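Arginase (Medicago truncatula, PDB 6VSS) hydrolyses L-arginine to urea and L-ornithine with two manganese ions per subunit, and also converts agmatine to putrescine and urea. Local coordinates at residues B[87-92]-B[113-118]; B[143-146]-B[150-153]; B[169-174]-B[210-215]; B[311-316]-B[322-327]. All blocks are in the same frame, centred on the assembly; numbering follows the deposited sequence. Where two conformers were deposited one is given.

Overall arrangement
All four contacts lie in one α/β arginase domain, built on an eight-stranded parallel sheet, and follow one another along the chain. Contact 1 packs helix 84-92 near strand 113-118; contact 2 packs the end of helix 131-146 on the start of strand 151-157. The next helix, 163-174, carries contact 3, which reaches strand 213-221 farther across the sheet. Contacts 2 and 3, centres about 15 Å apart, share a Lys143-Glu172 salt bridge. Contacts 3 and 4 are farthest apart, about 28 Å between centres. Contact 4 touches contact 1, so helices 84-92 and 323-339 pack together, and it holds the loop with Glu312 of the probable substrate site, whereas contact 2 lies away from the known sites.

Contact 1 of 4, residues B[87-92]-B[113-118]; sequences RIREAI and ITNVGD
Arg89 reaches from helix 84-92 to Asp118, at the end of strand 113-118, outermost in the sheet of this chain, and takes the carboxylate end-on, one nitrogen to each oxygen. Arg89 NH2 bonds OD2 of Asp118 at 3.0 Å, nearly straight (168°) and in the guanidinium plane, although that oxygen is met from above the carboxylate plane. Arg89 NH1 completes the salt bridge from the syn side of Asp118 OD1, but the modelled 2.5 Å is doubtfully short. The planes of the two flat groups are 54° apart, which fits OD2 being met from above its plane. What puts the guanidinium there is the bend of the Arg89 chain at chi3 (-69°), beyond an extended chi2. At that bend, the CD of Arg89 comes 3.3 Å from OD1 of Asn115, whose side chain crosses the arginine at about a right angle. A water 2.6 Å from Asn115 OD1 probably donates to it. Farther along, the CD1 methyls of Ile92 and Ile113 make a looser apolar touch at 4.4 Å. The helix runs roughly antiparallel to the strand, and strand 63-69 packs against both Ile92 and Asn115. Since NE of Arg89 also forms a salt bridge with Glu122 of the second subunit, the buried cation sits between two carboxylates, and its charge is probably balanced partly within the chain and partly across the hexamer interface.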
loop_
_atom_site.group_PDB
_atom_site.type_symbol
_atom_site.label_atom_id
_atom_site.label_comp_id
_atom_site.label_asym_id
_atom_site.label_seq_id
_atom_site.Cartn_x
_atom_site.Cartn_y
_atom_site.Cartn_z
ATOM N N ARG B 87 -10.458 -17.132 -1.673
ATOM C CA ARG B 87 -9.622 -16.151 -2.433
ATOM C C ARG B 87 -8.936 -16.895 -3.583
ATOM O O ARG B 87 -8.926 -16.378 -4.667
ATOM C CB ARG B 87 -8.644 -15.419 -1.506
ATOM C CG ARG B 87 -9.328 -14.399 -0.610
ATOM C CD ARG B 87 -9.819 -13.199 -1.402
ATOM N NE ARG B 87 -8.729 -12.251 -1.649
ATOM C CZ ARG B 87 -8.274 -11.402 -0.710
ATOM N NH1 ARG B 87 -7.290 -10.554 -0.980
ATOM N NH2 ARG B 87 -8.815 -11.410 0.503
ATOM N N ILE B 88 -8.454 -18.104 -3.321
ATOM C CA ILE B 88 -7.813 -18.913 -4.407
ATOM C C ILE B 88 -8.863 -19.291 -5.461
ATOM O O ILE B 88 -8.614 -19.010 -6.649
ATOM C CB ILE B 88 -7.078 -20.130 -3.851
ATOM C CG1 ILE B 88 -5.947 -19.736 -2.903
ATOM C CG2 ILE B 88 -6.543 -21.002 -4.980
ATOM C CD1 ILE B 88 -5.520 -20.932 -2.041
ATOM N N ARG B 89 -10.033 -19.800 -5.092
ATOM C CA ARG B 89 -11.046 -20.120 -6.143
ATOM C C ARG B 89 -11.381 -18.873 -6.967
ATOM O O ARG B 89 -11.591 -18.969 -8.164
ATOM C CB ARG B 89 -12.302 -20.740 -5.560
ATOM C CG ARG B 89 -11.996 -22.071 -4.903
ATOM C CD ARG B 89 -13.208 -22.773 -4.422
ATOM N NE ARG B 89 -13.721 -22.020 -3.308
ATOM C CZ ARG B 89 -13.476 -22.308 -2.024
ATOM N NH1 ARG B 89 -12.783 -23.375 -1.699
ATOM N NH2 ARG B 89 -14.012 -21.591 -1.078
ATOM N N GLU B 90 -11.600 -17.757 -6.334
ATOM C CA GLU B 90 -11.951 -16.559 -7.115
ATOM C C GLU B 90 -10.813 -16.278 -8.113
ATOM O O GLU B 90 -11.092 -15.865 -9.218
ATOM C CB GLU B 90 -12.183 -15.361 -6.198
ATOM C CG GLU B 90 -12.099 -14.094 -6.992
ATOM C CD GLU B 90 -12.389 -12.852 -6.201
ATOM O OE1 GLU B 90 -11.484 -12.391 -5.484
ATOM O OE2 GLU B 90 -13.528 -12.392 -6.278
ATOM N N ALA B 91 -9.547 -16.343 -7.692
ATOM C CA ALA B 91 -8.426 -16.039 -8.598
ATOM C C ALA B 91 -8.317 -17.101 -9.706
ATOM O O ALA B 91 -7.938 -16.742 -10.794
ATOM C CB ALA B 91 -7.158 -15.859 -7.808
ATOM N N ILE B 92 -8.649 -18.369 -9.450
ATOM C CA ILE B 92 -8.614 -19.398 -10.514
ATOM C C ILE B 92 -9.542 -18.947 -11.627
ATOM O O ILE B 92 -9.206 -19.157 -12.795
ATOM C CB ILE B 92 -9.034 -20.783 -10.004
ATOM C CG1 ILE B 92 -7.945 -21.404 -9.141
ATOM C CG2 ILE B 92 -9.388 -21.704 -11.153
ATOM C CD1 ILE B 92 -8.484 -22.584 -8.317
ATOM N N ILE B 113 -10.967 -29.641 -13.760
ATOM C CA ILE B 113 -10.953 -29.089 -12.373
ATOM C C ILE B 113 -12.376 -28.783 -11.925
ATOM O O ILE B 113 -13.181 -28.295 -12.722
ATOM C CB ILE B 113 -10.019 -27.872 -12.273
ATOM C CG1 ILE B 113 -9.764 -27.521 -10.806
ATOM C CG2 ILE B 113 -10.598 -26.690 -13.080
ATOM C CD1 ILE B 113 -8.906 -26.313 -10.641
ATOM N N THR B 114 -12.670 -29.095 -10.669
ATOM C CA THR B 114 -14.001 -28.836 -10.117
ATOM C C THR B 114 -13.844 -28.439 -8.646
ATOM O O THR B 114 -12.953 -28.976 -7.969
ATOM C CB THR B 114 -14.872 -30.069 -10.399
ATOM O OG1 THR B 114 -16.221 -29.705 -10.171
ATOM C CG2 THR B 114 -14.601 -31.230 -9.485
ATOM N N ASN B 115 -14.778 -27.645 -8.137
ATOM C CA ASN B 115 -14.836 -27.286 -6.702
ATOM C C ASN B 115 -15.762 -28.257 -5.974
ATOM O O ASN B 115 -16.872 -28.410 -6.417
ATOM C CB ASN B 115 -15.328 -25.862 -6.504
ATOM C CG ASN B 115 -15.251 -25.453 -5.046
ATOM O OD1 ASN B 115 -14.383 -25.906 -4.285
ATOM N ND2 ASN B 115 -16.174 -24.619 -4.626
ATOM N N VAL B 116 -15.345 -28.833 -4.867
ATOM C CA VAL B 116 -16.245 -29.608 -3.972
ATOM C C VAL B 116 -16.707 -28.645 -2.876
ATOM O O VAL B 116 -17.887 -28.297 -2.865
ATOM C CB VAL B 116 -15.556 -30.854 -3.397
ATOM C CG1 VAL B 116 -16.328 -31.439 -2.216
ATOM C CG2 VAL B 116 -15.335 -31.918 -4.459
ATOM N N GLY B 117 -15.775 -28.101 -2.087
ATOM C CA GLY B 117 -16.091 -27.018 -1.140
ATOM C C GLY B 117 -15.165 -27.009 0.057
ATOM O O GLY B 117 -14.104 -27.579 -0.043
ATOM N N ASP B 118 -15.560 -26.311 1.119
ATOM C CA ASP B 118 -14.720 -26.011 2.273
ATOM C C ASP B 118 -15.270 -26.840 3.427
ATOM O O ASP B 118 -16.485 -26.842 3.632
ATOM C CB ASP B 118 -14.706 -24.510 2.568
ATOM C CG ASP B 118 -13.920 -23.685 1.577
ATOM O OD1 ASP B 118 -13.423 -24.239 0.606
ATOM O OD2 ASP B 118 -13.802 -22.491 1.801
HETATM O O HOH W 1 -12.673 -25.709 -2.288
#

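Contact 2 of 4, residues B[143-146]-B[150-153]; sequences KLVM and PLRP
Val145 and Met146, in the last turn of helix 131-146, pack on Leu151 and Pro153 where the chain enters strand 151-157. This is the end of a β-α-β crossover from strand 113-118 through helices 121-125 and 131-146 to 151-157, a parallel strand of the same sheet, with strand 63-69 lying between the two. In the first shell, the CG1 methyl of Val145 does most of the touching. It meets CB of Leu151 at 3.9 Å, the two side chains crossing at about a right angle, and comes within 4.1 Å of Pro153 N. A chi1 of 177° turns this methyl toward the strand and leaves CG2 beside the backbone N of Val145. Met146 lies obliquely across the proline, its CG 3.8 Å from Pro153 CD. Its chain then bends at chi3 (74°), and the side chain also touches Lys173 and Leu174 of the next helix. Ser65 of strand 63-69 touches both Val145 and Leu151. Farther out, Arg152 points its CB away from the helix and forms a salt bridge with Asp304, while a cis peptide bond precedes Pro150 as the chain turns into the strand. The helix end and strand start are also joined through one water, which donates to Met146 O at 2.8 Å and to Leu151 O at 2.5 Å.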
loop_
_atom_site.group_PDB
_atom_site.type_symbol
_atom_site.label_atom_id
_atom_site.label_comp_id
_atom_site.label_asym_id
_atom_site.label_seq_id
_atom_site.Cartn_x
_atom_site.Cartn_y
_atom_site.Cartn_z
ATOM N N LYS B 143 -11.593 -38.522 2.224
ATOM C CA LYS B 143 -12.041 -39.886 1.843
ATOM C C LYS B 143 -13.351 -39.802 1.054
ATOM O O LYS B 143 -13.501 -40.584 0.072
ATOM C CB LYS B 143 -12.171 -40.769 3.097
ATOM C CG LYS B 143 -10.853 -41.133 3.754
ATOM C CD LYS B 143 -10.964 -42.156 4.905
ATOM C CE LYS B 143 -9.585 -42.529 5.406
ATOM N NZ LYS B 143 -9.613 -43.481 6.536
ATOM N N LEU B 144 -14.241 -38.883 1.458
ATOM C CA LEU B 144 -15.522 -38.621 0.774
ATOM C C LEU B 144 -15.240 -38.155 -0.668
ATOM O O LEU B 144 -15.972 -38.631 -1.539
ATOM C CB LEU B 144 -16.394 -37.642 1.585
ATOM C CG LEU B 144 -16.959 -38.203 2.907
ATOM C CD1 LEU B 144 -17.513 -37.119 3.814
ATOM C CD2 LEU B 144 -18.062 -39.250 2.657
ATOM N N VAL B 145 -14.186 -37.366 -0.942
ATOM C CA VAL B 145 -13.844 -36.973 -2.354
ATOM C C VAL B 145 -13.283 -38.199 -3.101
ATOM O O VAL B 145 -13.693 -38.508 -4.238
ATOM C CB VAL B 145 -12.871 -35.775 -2.400
ATOM C CG1 VAL B 145 -12.466 -35.413 -3.818
ATOM C CG2 VAL B 145 -13.446 -34.576 -1.700
ATOM N N MET B 146 -12.425 -38.946 -2.438
ATOM C CA MET B 146 -11.700 -40.070 -3.066
ATOM C C MET B 146 -12.701 -41.162 -3.418
ATOM O O MET B 146 -12.458 -41.839 -4.444
ATOM C CB MET B 146 -10.635 -40.638 -2.132
ATOM C CG MET B 146 -9.523 -39.671 -1.893
ATOM S SD MET B 146 -8.165 -40.401 -0.970
ATOM C CE MET B 146 -7.491 -41.414 -2.287
ATOM N N PRO B 150 -14.259 -40.241 -10.656
ATOM C CA PRO B 150 -12.815 -40.155 -10.840
ATOM C C PRO B 150 -12.197 -38.969 -10.083
ATOM O O PRO B 150 -11.120 -38.558 -10.449
ATOM C CB PRO B 150 -12.734 -39.893 -12.348
ATOM C CG PRO B 150 -13.926 -39.007 -12.631
ATOM C CD PRO B 150 -14.970 -39.377 -11.596
ATOM N N LEU B 151 -12.912 -38.427 -9.091
ATOM C CA LEU B 151 -12.428 -37.238 -8.343
ATOM C C LEU B 151 -11.143 -37.601 -7.613
ATOM O O LEU B 151 -11.072 -38.707 -7.004
ATOM C CB LEU B 151 -13.453 -36.777 -7.315
ATOM C CG LEU B 151 -14.851 -36.454 -7.837
ATOM C CD1 LEU B 151 -15.635 -35.746 -6.746
ATOM C CD2 LEU B 151 -14.789 -35.625 -9.108
ATOM N N ARG B 152 -10.203 -36.665 -7.600
ATOM C CA ARG B 152 -8.930 -36.746 -6.849
ATOM C C ARG B 152 -8.766 -35.430 -6.064
ATOM O O ARG B 152 -8.930 -34.364 -6.645
ATOM C CB ARG B 152 -7.751 -37.100 -7.748
ATOM C CG ARG B 152 -7.783 -38.518 -8.289
ATOM C CD ARG B 152 -6.463 -38.917 -8.909
ATOM N NE ARG B 152 -6.626 -40.156 -9.636
ATOM C CZ ARG B 152 -5.672 -40.978 -10.019
ATOM N NH1 ARG B 152 -4.407 -40.724 -9.768
ATOM N NH2 ARG B 152 -5.992 -42.073 -10.676
ATOM N N PRO B 153 -8.457 -35.513 -4.764
ATOM C CA PRO B 153 -8.429 -34.358 -3.866
ATOM C C PRO B 153 -7.232 -33.429 -4.095
ATOM O O PRO B 153 -6.080 -33.867 -3.957
ATOM C CB PRO B 153 -8.332 -35.000 -2.483
ATOM C CG PRO B 153 -7.568 -36.240 -2.764
ATOM C CD PRO B 153 -8.238 -36.755 -4.024
HETATM O O HOH W 2 -11.418 -41.200 -6.989
#

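Contact 3 of 4, residues B[169-174]-B[210-215]; sequences AVSEKL and GGYARR
Two first torsions bring Ser171 and Tyr212 together: a trans chi1 (-179°) holds the serine OG out toward the tyrosine, and the ring of Tyr212, with chi1 at -64°, swings its far end nearer helix 163-174. Ser171 OG then lies in the plane of the Tyr212 ring at its edge, 3.8 Å from Tyr212 CD1, and 3.6 Å from Tyr212 O. That hydroxyl has its hydrogen bond elsewhere, to Gly176 O in the turn after the helix. The next residue, Glu172, sends its extended chain obliquely past the phenol; Glu172 OE2 stays 4.0 Å from Tyr212 OH, with the carboxylate and ring planes 77° apart. Over one face of the Tyr212 ring, Gly210 O sits 3.8 Å above the centre. Gly211, with positive phi, ends helix 203-209 in a Schellman motif, and Tyr212 follows just before strand 213-221, pairing its backbone with Val178 of the neighbouring strand. Phe164 and Arg168 of helix 163-174 also touch the tyrosine. Between the two segments the touch is thus van der Waals, while Ser171 OG and Glu172 OE1 make their polar bonds to other residues, Gly176 and Lys143.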
loop_
_atom_site.group_PDB
_atom_site.type_symbol
_atom_site.label_atom_id
_atom_site.label_comp_id
_atom_site.label_asym_id
_atom_site.label_seq_id
_atom_site.Cartn_x
_atom_site.Cartn_y
_atom_site.Cartn_z
ATOM N N ALA B 169 -5.171 -39.821 5.097
ATOM C CA ALA B 169 -6.453 -40.197 4.470
ATOM C C ALA B 169 -6.176 -40.789 3.087
ATOM O O ALA B 169 -6.796 -41.838 2.768
ATOM C CB ALA B 169 -7.328 -38.998 4.383
ATOM N N VAL B 170 -5.270 -40.182 2.311
ATOM C CA VAL B 170 -4.926 -40.711 0.966
ATOM C C VAL B 170 -4.343 -42.130 1.089
ATOM O O VAL B 170 -4.795 -43.031 0.384
ATOM C CB VAL B 170 -3.963 -39.790 0.227
ATOM C CG1 VAL B 170 -3.504 -40.468 -1.032
ATOM C CG2 VAL B 170 -4.598 -38.432 -0.090
ATOM N N SER B 171 -3.365 -42.295 1.960
ATOM C CA SER B 171 -2.611 -43.541 2.213
ATOM C C SER B 171 -3.538 -44.627 2.735
ATOM O O SER B 171 -3.351 -45.790 2.343
ATOM C CB SER B 171 -1.512 -43.314 3.205
ATOM O OG SER B 171 -0.773 -44.515 3.435
ATOM N N GLU B 172 -4.412 -44.278 3.668
ATOM C CA GLU B 172 -5.297 -45.259 4.323
ATOM C C GLU B 172 -6.315 -45.687 3.272
ATOM O O GLU B 172 -6.562 -46.898 3.159
ATOM C CB GLU B 172 -6.001 -44.665 5.534
ATOM C CG GLU B 172 -5.164 -44.580 6.771
ATOM C CD GLU B 172 -5.857 -43.822 7.881
ATOM O OE1 GLU B 172 -6.913 -43.225 7.628
ATOM O OE2 GLU B 172 -5.342 -43.840 9.010
ATOM N N LYS B 173 -6.848 -44.737 2.493
ATOM C CA LYS B 173 -7.822 -45.110 1.447
ATOM C C LYS B 173 -7.115 -45.908 0.341
ATOM O O LYS B 173 -7.745 -46.839 -0.172
ATOM C CB LYS B 173 -8.610 -43.922 0.904
ATOM C CG LYS B 173 -9.551 -44.298 -0.252
ATOM C CD LYS B 173 -11.016 -44.007 -0.023
ATOM C CE LYS B 173 -11.652 -45.043 0.866
ATOM N NZ LYS B 173 -12.743 -44.467 1.682
ATOM N N LEU B 174 -5.872 -45.594 -0.048
ATOM C CA LEU B 174 -5.242 -46.328 -1.182
ATOM C C LEU B 174 -4.789 -47.697 -0.692
ATOM O O LEU B 174 -4.635 -48.576 -1.539
ATOM C CB LEU B 174 -4.099 -45.533 -1.807
ATOM C CG LEU B 174 -4.534 -44.295 -2.594
ATOM C CD1 LEU B 174 -3.390 -43.696 -3.397
ATOM C CD2 LEU B 174 -5.677 -44.625 -3.516
ATOM N N GLY B 210 4.189 -42.051 10.852
ATOM C CA GLY B 210 3.073 -42.950 10.508
ATOM C C GLY B 210 3.419 -43.923 9.398
ATOM O O GLY B 210 2.581 -44.800 9.105
ATOM N N GLY B 211 4.606 -43.787 8.791
ATOM C CA GLY B 211 4.997 -44.520 7.570
ATOM C C GLY B 211 3.976 -44.311 6.475
ATOM O O GLY B 211 3.740 -45.210 5.721
ATOM N N TYR B 212 3.322 -43.161 6.393
ATOM C CA TYR B 212 2.281 -42.932 5.357
ATOM C C TYR B 212 2.975 -42.620 4.047
ATOM O O TYR B 212 2.349 -42.728 3.028
ATOM C CB TYR B 212 1.326 -41.810 5.764
ATOM C CG TYR B 212 0.529 -42.129 7.000
ATOM C CD1 TYR B 212 -0.383 -43.174 6.987
ATOM C CD2 TYR B 212 0.706 -41.415 8.182
ATOM C CE1 TYR B 212 -1.133 -43.480 8.104
ATOM C CE2 TYR B 212 -0.046 -41.711 9.311
ATOM C CZ TYR B 212 -0.961 -42.752 9.266
ATOM O OH TYR B 212 -1.701 -43.083 10.356
ATOM N N ALA B 213 4.241 -42.222 4.105
ATOM C CA ALA B 213 5.051 -41.838 2.924
ATOM C C ALA B 213 6.343 -42.656 2.900
ATOM O O ALA B 213 6.828 -43.004 3.990
ATOM C CB ALA B 213 5.326 -40.364 2.932
ATOM N N ARG B 214 6.841 -42.981 1.703
ATOM C CA ARG B 214 8.153 -43.659 1.522
ATOM C C ARG B 214 9.202 -42.592 1.202
ATOM O O ARG B 214 9.890 -42.188 2.100
ATOM C CB ARG B 214 8.030 -44.729 0.445
ATOM C CG ARG B 214 9.330 -45.453 0.126
ATOM C CD ARG B 214 9.081 -46.466 -0.971
ATOM N NE ARG B 214 8.758 -45.768 -2.205
ATOM C CZ ARG B 214 9.015 -46.212 -3.412
ATOM N NH1 ARG B 214 9.592 -47.395 -3.572
ATOM N NH2 ARG B 214 8.685 -45.468 -4.454
ATOM N N ARG B 215 9.250 -42.107 -0.026
ATOM C CA ARG B 215 10.091 -40.965 -0.404
ATOM C C ARG B 215 9.369 -39.666 -0.048
ATOM O O ARG B 215 8.114 -39.614 -0.031
ATOM C CB ARG B 215 10.425 -41.073 -1.884
ATOM C CG ARG B 215 11.218 -42.336 -2.206
ATOM C CD ARG B 215 11.676 -42.355 -3.645
ATOM N NE ARG B 215 12.557 -41.243 -3.929
ATOM C CZ ARG B 215 12.773 -40.746 -5.139
ATOM N NH1 ARG B 215 12.178 -41.252 -6.210
ATOM N NH2 ARG B 215 13.607 -39.741 -5.280
#

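Contact 4 of 4, residues B[311-316]-B[322-327]; sequences VEYNPQ and GITALV
Tyr313 lays its ring against the first turn of helix 323-339, meeting Thr324 and Ala325. From CB the ring is carried toward the helix by a chi1 of 171°. Along one side of the ring, Tyr313 CD1 comes to Thr324 CG2 at 3.5 Å and Tyr313 CE1 to Thr324 CB, also 3.5 Å. Along the other, CD2 turns to Ile88 of helix 84-92. Ala325 CA lies over the face, 3.8 Å from Tyr313 CE2 and 4.0 Å from the ring centroid, 29° off the normal, a CH-π contact. The opposite face carries Pro315 N, so the ring lies between its own loop and the helix. At the tip, CZ nears Ala325 N, and Tyr313 OH packs 3.3 Å from Ala325 CB. The hydroxyl's hydrogen bond goes to OD2 of Asp318, which also accepts from Ala325 N, while OD1 of the same carboxylate pairs with Thr324 OG1. One aspartate thus satisfies the buried phenol, the threonine hydroxyl and a first-turn amide; the N-H of Ala325 and the helix start would probably favour the carboxylate's negative charge, and the aspartate ties the loop that carries Glu312, of the probable substrate site, to the helix start.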
loop_
_atom_site.group_PDB
_atom_site.type_symbol
_atom_site.label_atom_id
_atom_site.label_comp_id
_atom_site.label_asym_id
_atom_site.label_seq_id
_atom_site.Cartn_x
_atom_site.Cartn_y
_atom_site.Cartn_z
ATOM N N VAL B 311 -0.874 -24.710 0.170
ATOM C CA VAL B 311 -0.997 -24.230 1.565
ATOM C C VAL B 311 -0.226 -22.938 1.780
ATOM O O VAL B 311 0.625 -22.648 0.947
ATOM C CB VAL B 311 -0.543 -25.314 2.539
ATOM C CG1 VAL B 311 -1.415 -26.550 2.328
ATOM C CG2 VAL B 311 0.920 -25.665 2.417
ATOM N N GLU B 312 -0.631 -22.231 2.846
ATOM C CA GLU B 312 0.092 -21.135 3.483
ATOM C C GLU B 312 -0.049 -19.867 2.605
ATOM O O GLU B 312 0.551 -18.846 2.985
ATOM C CB GLU B 312 1.570 -21.512 3.695
ATOM C CG GLU B 312 1.839 -22.539 4.795
ATOM C CD GLU B 312 1.744 -22.119 6.248
ATOM O OE1 GLU B 312 1.513 -23.029 7.112
ATOM O OE2 GLU B 312 1.825 -20.914 6.530
ATOM N N TYR B 313 -0.939 -19.815 1.591
ATOM C CA TYR B 313 -1.368 -18.494 1.062
ATOM C C TYR B 313 -2.073 -17.763 2.230
ATOM O O TYR B 313 -2.983 -18.336 2.831
ATOM C CB TYR B 313 -2.276 -18.545 -0.173
ATOM C CG TYR B 313 -2.854 -17.198 -0.526
ATOM C CD1 TYR B 313 -2.063 -16.059 -0.540
ATOM C CD2 TYR B 313 -4.197 -17.035 -0.852
ATOM C CE1 TYR B 313 -2.587 -14.815 -0.879
ATOM C CE2 TYR B 313 -4.742 -15.789 -1.140
ATOM C CZ TYR B 313 -3.929 -14.678 -1.189
ATOM O OH TYR B 313 -4.447 -13.444 -1.546
ATOM N N ASN B 314 -1.643 -16.525 2.523
ATOM C CA ASN B 314 -2.198 -15.655 3.591
ATOM C C ASN B 314 -2.667 -14.369 2.926
ATOM O O ASN B 314 -1.901 -13.426 2.729
ATOM C CB ASN B 314 -1.108 -15.438 4.653
ATOM C CG ASN B 314 -1.627 -14.690 5.865
ATOM O OD1 ASN B 314 -2.651 -14.015 5.763
ATOM N ND2 ASN B 314 -0.934 -14.819 7.001
ATOM N N PRO B 315 -3.964 -14.241 2.616
ATOM C CA PRO B 315 -4.473 -13.035 1.982
ATOM C C PRO B 315 -4.363 -11.762 2.834
ATOM O O PRO B 315 -4.296 -10.708 2.294
ATOM C CB PRO B 315 -5.955 -13.341 1.699
ATOM C CG PRO B 315 -6.276 -14.631 2.372
ATOM C CD PRO B 315 -4.992 -15.259 2.847
ATOM N N GLN B 316 -4.276 -11.887 4.149
ATOM C CA GLN B 316 -4.027 -10.731 5.054
ATOM C C GLN B 316 -2.617 -10.201 4.864
ATOM O O GLN B 316 -2.410 -9.158 5.375
ATOM C CB GLN B 316 -4.125 -11.080 6.538
ATOM C CG GLN B 316 -5.543 -11.417 6.932
ATOM C CD GLN B 316 -5.772 -11.653 8.403
ATOM O OE1 GLN B 316 -5.615 -12.763 8.883
ATOM N NE2 GLN B 316 -6.272 -10.642 9.105
ATOM N N GLY B 322 -3.699 -8.376 -4.825
ATOM C CA GLY B 322 -3.925 -9.821 -4.642
ATOM C C GLY B 322 -2.997 -10.665 -5.497
ATOM O O GLY B 322 -3.416 -11.717 -5.910
ATOM N N ILE B 323 -1.768 -10.213 -5.732
ATOM C CA ILE B 323 -0.821 -10.992 -6.584
ATOM C C ILE B 323 -0.658 -12.430 -6.058
ATOM O O ILE B 323 -0.691 -13.331 -6.845
ATOM C CB ILE B 323 0.523 -10.255 -6.776
ATOM C CG1 ILE B 323 1.374 -10.876 -7.880
ATOM C CG2 ILE B 323 1.304 -10.087 -5.493
ATOM C CD1 ILE B 323 0.627 -11.185 -9.140
ATOM N N THR B 324 -0.548 -12.620 -4.763
ATOM C CA THR B 324 -0.312 -13.986 -4.248
ATOM C C THR B 324 -1.540 -14.855 -4.458
ATOM O O THR B 324 -1.365 -16.033 -4.639
ATOM C CB THR B 324 0.182 -14.032 -2.811
ATOM O OG1 THR B 324 1.183 -13.044 -2.756
ATOM C CG2 THR B 324 0.769 -15.352 -2.391
ATOM N N ALA B 325 -2.749 -14.319 -4.457
ATOM C CA ALA B 325 -3.949 -15.128 -4.774
ATOM C C ALA B 325 -3.784 -15.742 -6.179
ATOM O O ALA B 325 -4.048 -16.950 -6.377
ATOM C CB ALA B 325 -5.200 -14.294 -4.667
ATOM N N LEU B 326 -3.340 -14.902 -7.121
ATOM C CA LEU B 326 -3.082 -15.311 -8.526
ATOM C C LEU B 326 -1.957 -16.350 -8.557
ATOM O O LEU B 326 -2.117 -17.357 -9.264
ATOM C CB LEU B 326 -2.705 -14.070 -9.339
ATOM C CG LEU B 326 -3.884 -13.267 -9.878
ATOM C CD1 LEU B 326 -3.407 -12.078 -10.696
ATOM C CD2 LEU B 326 -4.801 -14.151 -10.706
ATOM N N VAL B 327 -0.879 -16.122 -7.800
ATOM C CA VAL B 327 0.209 -17.107 -7.746
ATOM C C VAL B 327 -0.353 -18.470 -7.232
ATOM O O VAL B 327 -0.098 -19.556 -7.811
ATOM C CB VAL B 327 1.355 -16.517 -6.894
ATOM C CG1 VAL B 327 2.304 -17.578 -6.425
ATOM C CG2 VAL B 327 2.101 -15.369 -7.601
#